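Local coordinates for protein peptidoglycan hydrolase FlgJ (PDB 2ZYC) that forms the C-terminal family 73 glycosidase domain of a probable flagellum-specific muramidase that opens peptidoglycan for assembly of the flagellar rod, at residues Q3-A8 against A29-E34; A24-A29 against H119-A124; T35-S40 against R150-A155; R87-Y92 against F96-D101. The protein carries 2 engineered substitutions. All coordinates share one frame; numbering follows the deposited sequence. Where two conformers were deposited one is given.

Interaction 1. Residues Q3-A8 against A29-E34; sequences QAFVDA and AQAALE. With PO4 (phosphate ion), chain B.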
# COMPACT_ATOMS: atom_id res chain seq x y z
N GLN A 3 12.32 -8.23 4.59
CA GLN A 3 12.48 -7.49 5.85
C GLN A 3 12.77 -6.00 5.66
O GLN A 3 12.20 -5.15 6.36
CB GLN A 3 13.53 -8.13 6.79
CG GLN A 3 13.58 -7.48 8.19
CD GLN A 3 12.30 -7.70 8.98
OE1 GLN A 3 11.78 -8.82 9.04
NE2 GLN A 3 11.77 -6.63 9.58
N ALA A 4 13.65 -5.69 4.70
CA ALA A 4 14.00 -4.30 4.43
C ALA A 4 12.81 -3.52 3.90
O ALA A 4 12.68 -2.33 4.19
CB ALA A 4 15.17 -4.21 3.46
N PHE A 5 11.95 -4.20 3.14
CA PHE A 5 10.71 -3.59 2.65
C PHE A 5 9.83 -3.13 3.82
O PHE A 5 9.39 -1.97 3.86
CB PHE A 5 9.92 -4.55 1.76
CG PHE A 5 8.64 -3.97 1.24
CD1 PHE A 5 8.65 -3.06 0.19
CD2 PHE A 5 7.43 -4.31 1.82
CE1 PHE A 5 7.45 -2.51 -0.30
CE2 PHE A 5 6.23 -3.77 1.35
CZ PHE A 5 6.25 -2.87 0.28
N VAL A 6 9.59 -4.05 4.76
CA VAL A 6 8.85 -3.77 5.99
C VAL A 6 9.51 -2.65 6.81
O VAL A 6 8.84 -1.69 7.20
CB VAL A 6 8.68 -5.05 6.84
CG1 VAL A 6 8.10 -4.73 8.21
CG2 VAL A 6 7.81 -6.07 6.10
N ASP A 7 10.82 -2.76 7.04
CA ASP A 7 11.56 -1.75 7.80
C ASP A 7 11.43 -0.36 7.18
O ASP A 7 11.25 0.64 7.89
CB ASP A 7 13.05 -2.11 7.91
CG ASP A 7 13.31 -3.39 8.70
OD1 ASP A 7 12.41 -3.86 9.44
OD2 ASP A 7 14.42 -3.96 8.56
N ALA A 8 11.51 -0.30 5.85
CA ALA A 8 11.44 0.95 5.08
C ALA A 8 10.04 1.57 5.08
O ALA A 8 9.89 2.78 5.23
CB ALA A 8 11.89 0.69 3.65
N ALA A 29 0.85 -4.23 4.82
CA ALA A 29 0.32 -5.42 4.18
C ALA A 29 -0.13 -5.11 2.76
O ALA A 29 0.21 -5.84 1.82
CB ALA A 29 -0.83 -6.00 4.98
N GLN A 30 -0.85 -4.01 2.61
CA GLN A 30 -1.38 -3.65 1.30
C GLN A 30 -0.27 -3.40 0.28
O GLN A 30 -0.33 -3.90 -0.86
CB GLN A 30 -2.32 -2.46 1.38
CG GLN A 30 -3.11 -2.26 0.08
CD GLN A 30 -3.94 -1.01 0.08
OE1 GLN A 30 -3.91 -0.22 1.03
NE2 GLN A 30 -4.70 -0.81 -1.00
N ALA A 31 0.75 -2.65 0.70
CA ALA A 31 1.91 -2.36 -0.14
C ALA A 31 2.66 -3.65 -0.50
O ALA A 31 3.10 -3.82 -1.65
CB ALA A 31 2.83 -1.39 0.56
N ALA A 32 2.80 -4.55 0.47
CA ALA A 32 3.41 -5.87 0.26
C ALA A 32 2.66 -6.70 -0.78
O ALA A 32 3.27 -7.31 -1.65
CB ALA A 32 3.49 -6.63 1.58
N LEU A 33 1.33 -6.73 -0.66
CA LEU A 33 0.52 -7.49 -1.61
C LEU A 33 0.68 -6.92 -3.02
O LEU A 33 0.84 -7.67 -4.00
CB LEU A 33 -0.96 -7.46 -1.19
CG LEU A 33 -1.94 -8.21 -2.10
CD1 LEU A 33 -1.56 -9.69 -2.19
CD2 LEU A 33 -3.36 -8.05 -1.58
N GLU A 34 0.66 -5.59 -3.11
CA GLU A 34 0.73 -4.90 -4.41
C GLU A 34 2.05 -5.09 -5.15
O GLU A 34 2.08 -5.09 -6.38
CB GLU A 34 0.42 -3.41 -4.25
CG GLU A 34 -1.05 -3.11 -3.97
CD GLU A 34 -1.99 -3.78 -4.97
OE1 GLU A 34 -1.73 -3.69 -6.19
OE2 GLU A 34 -3.00 -4.39 -4.54
P PO4 B . 12.83 -11.95 4.74
O1 PO4 B . 11.93 -11.76 5.93
O2 PO4 B . 13.70 -13.17 4.97
O3 PO4 B . 11.98 -12.19 3.51
O4 PO4 B . 13.70 -10.73 4.51

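Interaction 2. Residues A24-A29 against H119-A124; sequences AHFLVA and HAFARA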
# COMPACT_ATOMS: atom_id res chain seq x y z
N ALA A 24 -1.21 0.75 11.28
CA ALA A 24 -0.11 0.88 10.33
C ALA A 24 0.16 -0.38 9.51
O ALA A 24 0.42 -0.30 8.31
CB ALA A 24 1.16 1.33 11.05
N HIS A 25 0.07 -1.55 10.14
CA HIS A 25 0.38 -2.79 9.43
C HIS A 25 -0.62 -3.12 8.33
O HIS A 25 -0.31 -3.90 7.43
CB HIS A 25 0.59 -3.97 10.40
CG HIS A 25 -0.67 -4.56 10.95
ND1 HIS A 25 -1.48 -3.90 11.85
CD2 HIS A 25 -1.22 -5.79 10.77
CE1 HIS A 25 -2.49 -4.69 12.18
NE2 HIS A 25 -2.35 -5.83 11.54
N PHE A 26 -1.82 -2.54 8.40
CA PHE A 26 -2.79 -2.70 7.29
C PHE A 26 -2.20 -2.13 6.00
O PHE A 26 -2.36 -2.72 4.92
CB PHE A 26 -4.13 -1.98 7.58
CG PHE A 26 -5.03 -2.70 8.56
CD1 PHE A 26 -4.55 -3.71 9.38
CD2 PHE A 26 -6.37 -2.32 8.67
CE1 PHE A 26 -5.40 -4.36 10.28
CE2 PHE A 26 -7.21 -2.95 9.58
CZ PHE A 26 -6.72 -3.97 10.39
N LEU A 27 -1.53 -0.99 6.11
CA LEU A 27 -0.94 -0.31 4.96
C LEU A 27 0.35 -0.99 4.48
O LEU A 27 0.62 -1.04 3.28
CB LEU A 27 -0.70 1.17 5.26
CG LEU A 27 -1.96 1.99 5.58
CD1 LEU A 27 -1.58 3.43 5.83
CD2 LEU A 27 -3.00 1.90 4.46
N VAL A 28 1.13 -1.51 5.43
CA VAL A 28 2.32 -2.31 5.10
C VAL A 28 1.90 -3.56 4.33
O VAL A 28 2.51 -3.90 3.31
CB VAL A 28 3.11 -2.72 6.37
CG1 VAL A 28 4.27 -3.68 5.99
CG2 VAL A 28 3.64 -1.48 7.11
N ALA A 29 0.85 -4.23 4.82
CA ALA A 29 0.32 -5.42 4.18
C ALA A 29 -0.13 -5.11 2.76
O ALA A 29 0.21 -5.84 1.82
CB ALA A 29 -0.83 -6.00 4.98
N HIS A 119 -10.13 -7.58 7.03
CA HIS A 119 -11.10 -7.84 5.98
C HIS A 119 -12.05 -6.65 5.78
O HIS A 119 -12.34 -6.28 4.65
CB HIS A 119 -11.89 -9.13 6.24
CG HIS A 119 -12.52 -9.70 5.01
ND1 HIS A 119 -13.78 -9.33 4.58
CD2 HIS A 119 -12.07 -10.61 4.12
CE1 HIS A 119 -14.07 -9.99 3.47
NE2 HIS A 119 -13.05 -10.77 3.17
N ALA A 120 -12.50 -6.06 6.89
CA ALA A 120 -13.36 -4.87 6.85
C ALA A 120 -12.66 -3.72 6.11
O ALA A 120 -13.27 -3.03 5.28
CB ALA A 120 -13.73 -4.43 8.27
N PHE A 121 -11.38 -3.54 6.44
CA PHE A 121 -10.54 -2.52 5.81
C PHE A 121 -10.45 -2.77 4.30
O PHE A 121 -10.66 -1.86 3.50
CB PHE A 121 -9.15 -2.52 6.48
CG PHE A 121 -8.10 -1.75 5.73
CD1 PHE A 121 -8.11 -0.36 5.72
CD2 PHE A 121 -7.09 -2.43 5.04
CE1 PHE A 121 -7.13 0.35 5.02
CE2 PHE A 121 -6.10 -1.73 4.35
CZ PHE A 121 -6.12 -0.32 4.34
N ALA A 122 -10.14 -4.00 3.93
CA ALA A 122 -10.01 -4.35 2.52
C ALA A 122 -11.32 -4.17 1.77
O ALA A 122 -11.34 -3.64 0.67
CB ALA A 122 -9.47 -5.76 2.37
N ARG A 123 -12.43 -4.59 2.38
CA ARG A 123 -13.76 -4.38 1.80
C ARG A 123 -14.05 -2.89 1.56
O ARG A 123 -14.62 -2.53 0.54
CB ARG A 123 -14.85 -5.00 2.68
CG ARG A 123 -14.85 -6.53 2.72
CD ARG A 123 -16.12 -7.12 3.39
NE ARG A 123 -16.54 -6.40 4.60
CZ ARG A 123 -16.24 -6.75 5.85
NH1 ARG A 123 -15.50 -7.82 6.10
NH2 ARG A 123 -16.68 -6.02 6.86
N ALA A 124 -13.63 -2.04 2.51
CA ALA A 124 -13.82 -0.58 2.38
C ALA A 124 -13.03 -0.01 1.20
O ALA A 124 -13.53 0.87 0.49
CB ALA A 124 -13.45 0.14 3.69

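Interaction 3. Residues T35-S40 against R150-A155; sequences TGWGKS and RQRLMA. With PO4 (phosphate ion), chain B.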
# COMPACT_ATOMS: atom_id res chain seq x y z
N THR A 35 3.13 -5.25 -4.41
CA THR A 35 4.46 -5.24 -5.02
C THR A 35 5.29 -6.48 -4.72
O THR A 35 6.50 -6.47 -4.93
CB THR A 35 5.28 -4.00 -4.56
OG1 THR A 35 5.47 -4.06 -3.14
CG2 THR A 35 4.60 -2.70 -4.95
N GLY A 36 4.65 -7.53 -4.22
CA GLY A 36 5.35 -8.76 -3.82
C GLY A 36 6.45 -8.43 -2.83
O GLY A 36 7.62 -8.74 -3.05
N TRP A 37 6.06 -7.76 -1.74
CA TRP A 37 7.01 -7.33 -0.70
C TRP A 37 8.18 -6.55 -1.30
O TRP A 37 9.34 -6.79 -0.95
CB TRP A 37 7.50 -8.54 0.12
CG TRP A 37 6.40 -9.31 0.78
CD1 TRP A 37 5.66 -10.31 0.23
CD2 TRP A 37 5.93 -9.16 2.13
NE1 TRP A 37 4.74 -10.78 1.14
CE2 TRP A 37 4.89 -10.10 2.32
CE3 TRP A 37 6.29 -8.31 3.19
CZ2 TRP A 37 4.19 -10.21 3.52
CZ3 TRP A 37 5.60 -8.43 4.40
CH2 TRP A 37 4.56 -9.38 4.55
N GLY A 38 7.87 -5.65 -2.23
CA GLY A 38 8.87 -4.81 -2.88
C GLY A 38 9.49 -5.37 -4.17
O GLY A 38 10.10 -4.62 -4.92
N LYS A 39 9.30 -6.66 -4.43
CA LYS A 39 9.96 -7.33 -5.56
C LYS A 39 9.50 -6.90 -6.96
O LYS A 39 10.27 -6.99 -7.92
CB LYS A 39 9.85 -8.86 -5.43
CG LYS A 39 10.70 -9.48 -4.32
CD LYS A 39 10.54 -11.00 -4.26
CE LYS A 39 9.34 -11.43 -3.39
NZ LYS A 39 9.65 -11.41 -1.92
N SER A 40 8.25 -6.45 -7.09
CA SER A 40 7.66 -6.17 -8.41
C SER A 40 7.07 -4.76 -8.57
O SER A 40 6.03 -4.57 -9.22
CB SER A 40 6.62 -7.24 -8.79
OG SER A 40 5.42 -7.06 -8.07
N ARG A 150 3.40 -10.81 10.55
CA ARG A 150 3.60 -10.73 12.00
C ARG A 150 5.08 -10.85 12.40
O ARG A 150 5.58 -10.02 13.17
CB ARG A 150 2.75 -11.78 12.72
CG ARG A 150 2.78 -11.68 14.24
CD ARG A 150 1.56 -12.36 14.87
NE ARG A 150 1.04 -13.48 14.09
CZ ARG A 150 -0.07 -13.45 13.34
NH1 ARG A 150 -0.81 -12.34 13.28
NH2 ARG A 150 -0.45 -14.52 12.66
N GLN A 151 5.76 -11.86 11.87
CA GLN A 151 7.18 -12.11 12.18
C GLN A 151 8.07 -10.94 11.75
O GLN A 151 8.99 -10.54 12.47
CB GLN A 151 7.64 -13.40 11.51
CG GLN A 151 7.00 -14.67 12.08
CD GLN A 151 7.24 -15.90 11.22
OE1 GLN A 151 7.93 -15.85 10.20
NE2 GLN A 151 6.66 -17.02 11.64
N ARG A 152 7.78 -10.40 10.57
CA ARG A 152 8.56 -9.28 10.05
C ARG A 152 8.33 -7.99 10.84
O ARG A 152 9.25 -7.21 11.05
CB ARG A 152 8.29 -9.07 8.56
CG ARG A 152 8.90 -10.19 7.72
CD ARG A 152 8.47 -10.12 6.27
NE ARG A 152 9.04 -11.25 5.54
CZ ARG A 152 8.42 -11.92 4.57
NH1 ARG A 152 7.18 -11.58 4.20
NH2 ARG A 152 9.03 -12.93 3.98
N LEU A 153 7.10 -7.77 11.30
CA LEU A 153 6.82 -6.60 12.14
C LEU A 153 7.57 -6.69 13.47
O LEU A 153 8.14 -5.71 13.93
CB LEU A 153 5.32 -6.41 12.37
CG LEU A 153 4.45 -6.06 11.15
CD1 LEU A 153 2.97 -6.20 11.51
CD2 LEU A 153 4.75 -4.66 10.63
N MET A 154 7.56 -7.88 14.08
CA MET A 154 8.30 -8.12 15.32
C MET A 154 9.80 -7.88 15.12
O MET A 154 10.44 -7.18 15.91
CB MET A 154 8.07 -9.55 15.81
CG MET A 154 6.67 -9.80 16.33
SD MET A 154 6.41 -11.54 16.67
CE MET A 154 7.74 -11.89 17.83
N ALA A 155 10.34 -8.46 14.04
CA ALA A 155 11.75 -8.28 13.71
C ALA A 155 12.11 -6.82 13.49
O ALA A 155 13.23 -6.41 13.80
CB ALA A 155 12.13 -9.11 12.47
P PO4 B . 12.83 -11.95 4.74
O1 PO4 B . 11.93 -11.76 5.93
O2 PO4 B . 13.70 -13.17 4.97
O3 PO4 B . 11.98 -12.19 3.51
O4 PO4 B . 13.70 -10.73 4.51
O HOH W 1 8.39 -13.10 0.67

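Interaction 4. Residues R87-Y92 against F96-D101; sequences RAYDSY and FQDYAD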
# COMPACT_ATOMS: atom_id res chain seq x y z
N ARG A 87 1.31 6.78 -11.64
CA ARG A 87 1.97 7.88 -10.93
C ARG A 87 3.40 7.48 -10.58
O ARG A 87 3.68 6.30 -10.36
CB ARG A 87 1.19 8.23 -9.66
CG ARG A 87 -0.27 8.57 -9.95
CD ARG A 87 -1.00 9.04 -8.69
NE ARG A 87 -2.42 9.27 -8.95
CZ ARG A 87 -3.27 9.85 -8.10
NH1 ARG A 87 -2.85 10.28 -6.93
NH2 ARG A 87 -4.54 10.00 -8.43
N ALA A 88 4.29 8.46 -10.55
CA ALA A 88 5.66 8.24 -10.06
C ALA A 88 6.02 9.33 -9.06
O ALA A 88 5.57 10.48 -9.17
CB ALA A 88 6.66 8.20 -11.21
N TYR A 89 6.86 8.95 -8.09
CA TYR A 89 7.16 9.81 -6.96
C TYR A 89 8.67 9.91 -6.77
O TYR A 89 9.42 9.20 -7.43
CB TYR A 89 6.52 9.24 -5.69
CG TYR A 89 5.04 8.97 -5.80
CD1 TYR A 89 4.11 10.01 -5.69
CD2 TYR A 89 4.57 7.67 -6.02
CE1 TYR A 89 2.73 9.76 -5.77
CE2 TYR A 89 3.20 7.40 -6.11
CZ TYR A 89 2.29 8.46 -5.99
OH TYR A 89 0.95 8.18 -6.08
N ASP A 90 9.09 10.78 -5.85
CA ASP A 90 10.51 10.96 -5.53
C ASP A 90 10.97 10.07 -4.37
O ASP A 90 12.18 9.98 -4.11
CB ASP A 90 10.82 12.42 -5.20
CG ASP A 90 10.35 13.39 -6.27
OD1 ASP A 90 10.51 13.10 -7.48
OD2 ASP A 90 9.83 14.46 -5.89
N SER A 91 10.02 9.44 -3.67
CA SER A 91 10.29 8.62 -2.48
C SER A 91 9.07 7.80 -2.05
O SER A 91 7.95 8.10 -2.47
CB SER A 91 10.72 9.51 -1.31
OG SER A 91 9.67 10.40 -0.94
N TYR A 92 9.28 6.79 -1.20
CA TYR A 92 8.17 6.10 -0.53
C TYR A 92 7.34 7.07 0.32
O TYR A 92 6.11 6.98 0.35
CB TYR A 92 8.66 4.94 0.36
CG TYR A 92 9.12 3.70 -0.38
CD1 TYR A 92 8.72 3.45 -1.70
CD2 TYR A 92 9.94 2.76 0.25
CE1 TYR A 92 9.14 2.29 -2.37
CE2 TYR A 92 10.36 1.61 -0.40
CZ TYR A 92 9.96 1.38 -1.70
OH TYR A 92 10.39 0.23 -2.33
N PHE A 96 3.37 7.46 -0.04
CA PHE A 96 2.46 7.30 1.09
C PHE A 96 1.62 8.55 1.34
O PHE A 96 0.44 8.45 1.67
CB PHE A 96 3.22 6.89 2.36
CG PHE A 96 3.40 5.41 2.50
CD1 PHE A 96 2.41 4.63 3.10
CD2 PHE A 96 4.54 4.78 2.01
CE1 PHE A 96 2.56 3.25 3.24
CE2 PHE A 96 4.70 3.41 2.15
CZ PHE A 96 3.71 2.64 2.75
N GLN A 97 2.22 9.73 1.19
CA GLN A 97 1.50 11.00 1.36
C GLN A 97 0.38 11.12 0.33
O GLN A 97 -0.74 11.53 0.65
CB GLN A 97 2.46 12.20 1.25
CG GLN A 97 3.43 12.34 2.44
CD GLN A 97 4.50 13.41 2.25
OE1 GLN A 97 4.77 13.87 1.14
NE2 GLN A 97 5.14 13.80 3.36
N ASP A 98 0.68 10.75 -0.92
CA ASP A 98 -0.31 10.81 -2.00
C ASP A 98 -1.44 9.80 -1.75
O ASP A 98 -2.61 10.11 -1.99
CB ASP A 98 0.35 10.59 -3.36
CG ASP A 98 -0.60 10.89 -4.52
OD1 ASP A 98 -1.33 11.91 -4.46
OD2 ASP A 98 -0.61 10.09 -5.48
N TYR A 99 -1.09 8.61 -1.27
CA TYR A 99 -2.06 7.59 -0.88
C TYR A 99 -2.96 8.11 0.24
O TYR A 99 -4.19 7.95 0.21
CB TYR A 99 -1.33 6.32 -0.41
CG TYR A 99 -2.24 5.24 0.15
CD1 TYR A 99 -2.76 4.25 -0.68
CD2 TYR A 99 -2.57 5.21 1.50
CE1 TYR A 99 -3.59 3.26 -0.18
CE2 TYR A 99 -3.42 4.22 2.01
CZ TYR A 99 -3.92 3.25 1.16
OH TYR A 99 -4.75 2.26 1.64
N ALA A 100 -2.34 8.72 1.24
CA ALA A 100 -3.06 9.27 2.40
C ALA A 100 -4.07 10.35 1.97
O ALA A 100 -5.17 10.43 2.49
CB ALA A 100 -2.10 9.84 3.41
N ASP A 101 -3.66 11.18 1.02
CA ASP A 101 -4.53 12.22 0.46
C ASP A 101 -5.74 11.58 -0.23
O ASP A 101 -6.89 11.96 0.03
CB ASP A 101 -3.72 13.09 -0.52
CG ASP A 101 -4.56 14.21 -1.14
OD1 ASP A 101 -5.41 14.81 -0.44
OD2 ASP A 101 -4.34 14.50 -2.34

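Interaction 1. Residues Q3-A8 against A29-E34
Phe5, on helix 3-20, pushes its ring against Ala31 and Ala32 of helix 24-35, and this one side chain carries the contact from its side. The CB of Phe5 points toward the second helix, and CG stands anti to the backbone N (chi1 180°), which carries the ring on to helix 24-35. Its two long sides meet different neighbours. On one, CD1 of Phe5 rests on CA of Gly38, in the loop that follows helix 24-35; on the other, CE2 of Phe5 comes to 3.6 Å from the backbone N of Ala32 and 4.0 Å from its CB. At the far end CZ of Phe5 touches CB of Ala31 at 3.7 Å, the methyl lying near the ring plane at the edge.

Gln3 and Asp7, on another side of the same helix, are polar. Gln3 NE2 donates to Asp7 OD1 (2.8 Å) on the syn side of the carboxylate, 33° out of its plane, and NE2 also bonds to Arg152 O. Gln3 N, at the start of the helix, gives a 2.9 Å bond to O4 of a phosphate ion that probably came from the crystallisation liquor.

Ring carbons against alanine methyls make the buried join between the two helices largely apolar, and the small alanine side chains probably let the aromatic ring come this close in this lysozyme-clan domain.

Interaction 2. Residues A24-A29 against H119-A124
The backbones of helix 24-35 and helix 118-127 come closest at Phe26 and Phe121, whose CA atoms lie 7.9 Å apart, so the space between them is filled by side chains. Both phenylalanines start toward the opposite helix, and the two side chains run by one another from opposite ends. Phe121 has CG anti to its backbone N (chi1 167°), which extends its ring toward helix 24-35 and presents a face to Phe26. Two parts of Phe26 lie over that same face: CD2, 3.5 Å from CG of Phe121, and CB of Phe26, which in a CH-pi contact lies 4.0 Å from the centroid of the Phe121 ring and 21° off its normal. The rings themselves form an oblique pair, tilted by 44° with centroids 5.2 Å apart. Leu27 adds a methyl, CD2 lying 3.8 Å from CZ of Phe121, although this side chain was modelled in two conformers and its share is less certain.

Away from the apolar join, Arg123 NH1 donates to His119 ND1 at 2.7 Å, nearly within the planes of both groups. His119 NE2 is in turn bonded to Asp138 OD1, so both ring nitrogens are engaged and the imidazole is fixed in rotation.

Several elements close around this buried pair: Ile144 of helix 136-145 packs on Phe26, Ala16 and Ala17 of helix 3-20 on Leu27, and Val112 from a loop on Phe121, while Tyr99 of helix 92-105 reaches both Leu27 and Phe121.

Interaction 3. Residues T35-S40 against R150-A155
Arg152 sets the tip of its guanidinium over the six-membered ring of Trp37, and this cation-pi contact is the tight part of the meeting between the loop and helix 147-156. NH1 of Arg152 lies 3.3 Å from CE2 of Trp37, and CZ of Arg152 stands 4.3 Å from the ring centroid, only 6° off the normal. The guanidinium does not lie flat: its plane makes 67° with the indole, so NH1 dips edge-on to the face. The chain, extended from CG to NE, runs past the ring, CD of Arg152 coming to 3.8 Å from CZ3 of Trp37. Val6 and Ala32 pack on the indole as well. NE of Arg152 is equally well held, donating to O1 of a phosphate ion, probably from the crystallisation liquor, at 3.0 Å and 166°.

Trp37 is offered from a tight reversal. Gly36, with positive phi, ends helix 24-35 in a Schellman motif, and a type I' beta turn runs from Gly36 to Lys39. An ST motif braces the turn, Gly38 N donating to Thr35 OG1 at 3.0 Å. Replacing Arg152 by a leucine would probably leave the indole face without its cationic partner and deprive the phosphate of one firm and one weak donor.

On the looser side, the bond from NH2 of Arg152 to phosphate O3 is weak, though Ala2 N is a further donor to the ion. Lys39 NZ stays 6.1 Å from NH2 of Arg152, the two linked through one water that accepts a weak bond from each.

Interaction 4. Residues R87-Y92 against F96-D101
Asp98 OD2 takes hydrogen bonds from both Arg87 and Tyr89, tying strand 82-88 of the beta-hairpin and the loop after it to helix 92-105. Arg87 NH1 reaches OD2 of Asp98 at 2.7 Å in a salt bridge, arriving on the syn side of the carboxylate and nearly within the guanidinium plane. Tyr89 OH gives the same OD2 of Asp98 a short 2.5 Å bond through the anti lone pair, so the two donors grip one oxygen from different directions. The ring and carboxylate planes are 57° apart, and CE1 of Tyr89 also rests 3.5 Å from CB of Asp98. Asp98 can serve both because its CG stands anti to the backbone N (chi1 -170°), throwing the carboxylate toward Arg87 and Tyr89. An alanine in place of Asp98 would probably leave the Arg87 charge without this mate and set the Tyr89 hydroxyl loose from its acceptor.

Farther out, Arg87 NE is held by Lys57 O, and Trp62 packs on both Arg87 and Asp98. Gln94 and Ala95 lie against Tyr89. Ser91 is the N-cap of helix 92-105, its OG bonded to Gln94 N, and Tyr92 OH is bonded to Gln41 OE1. The first turn closes with Phe96 N donating to Tyr92 O at 2.8 Å, and CD2 of Phe96 lies 3.2 Å from that same Tyr92 O, at the ring edge.

Helix 24-35 links the first three contacts: interactions 1 and 2 share Ala29 on it, their centres 13 Å apart, and interaction 3 begins where it ends. Interactions 1 and 3 have centres 4 Å apart and meet the same phosphate; Ala32 O probably accepts from Trp37 N. The centre of interaction 4 lies about 19 Å from that of interaction 3 and about 17 Å from that of interaction 2, across the chain's centre; a weak hydrogen bond of Tyr99 OH to Gln30 OE1 joins it to interaction 1. Along the chain, interaction 1 closes first, while interactions 2 and 3 draw late helices back to early residues around the strand-to-helix join of interaction 4, making one compact domain.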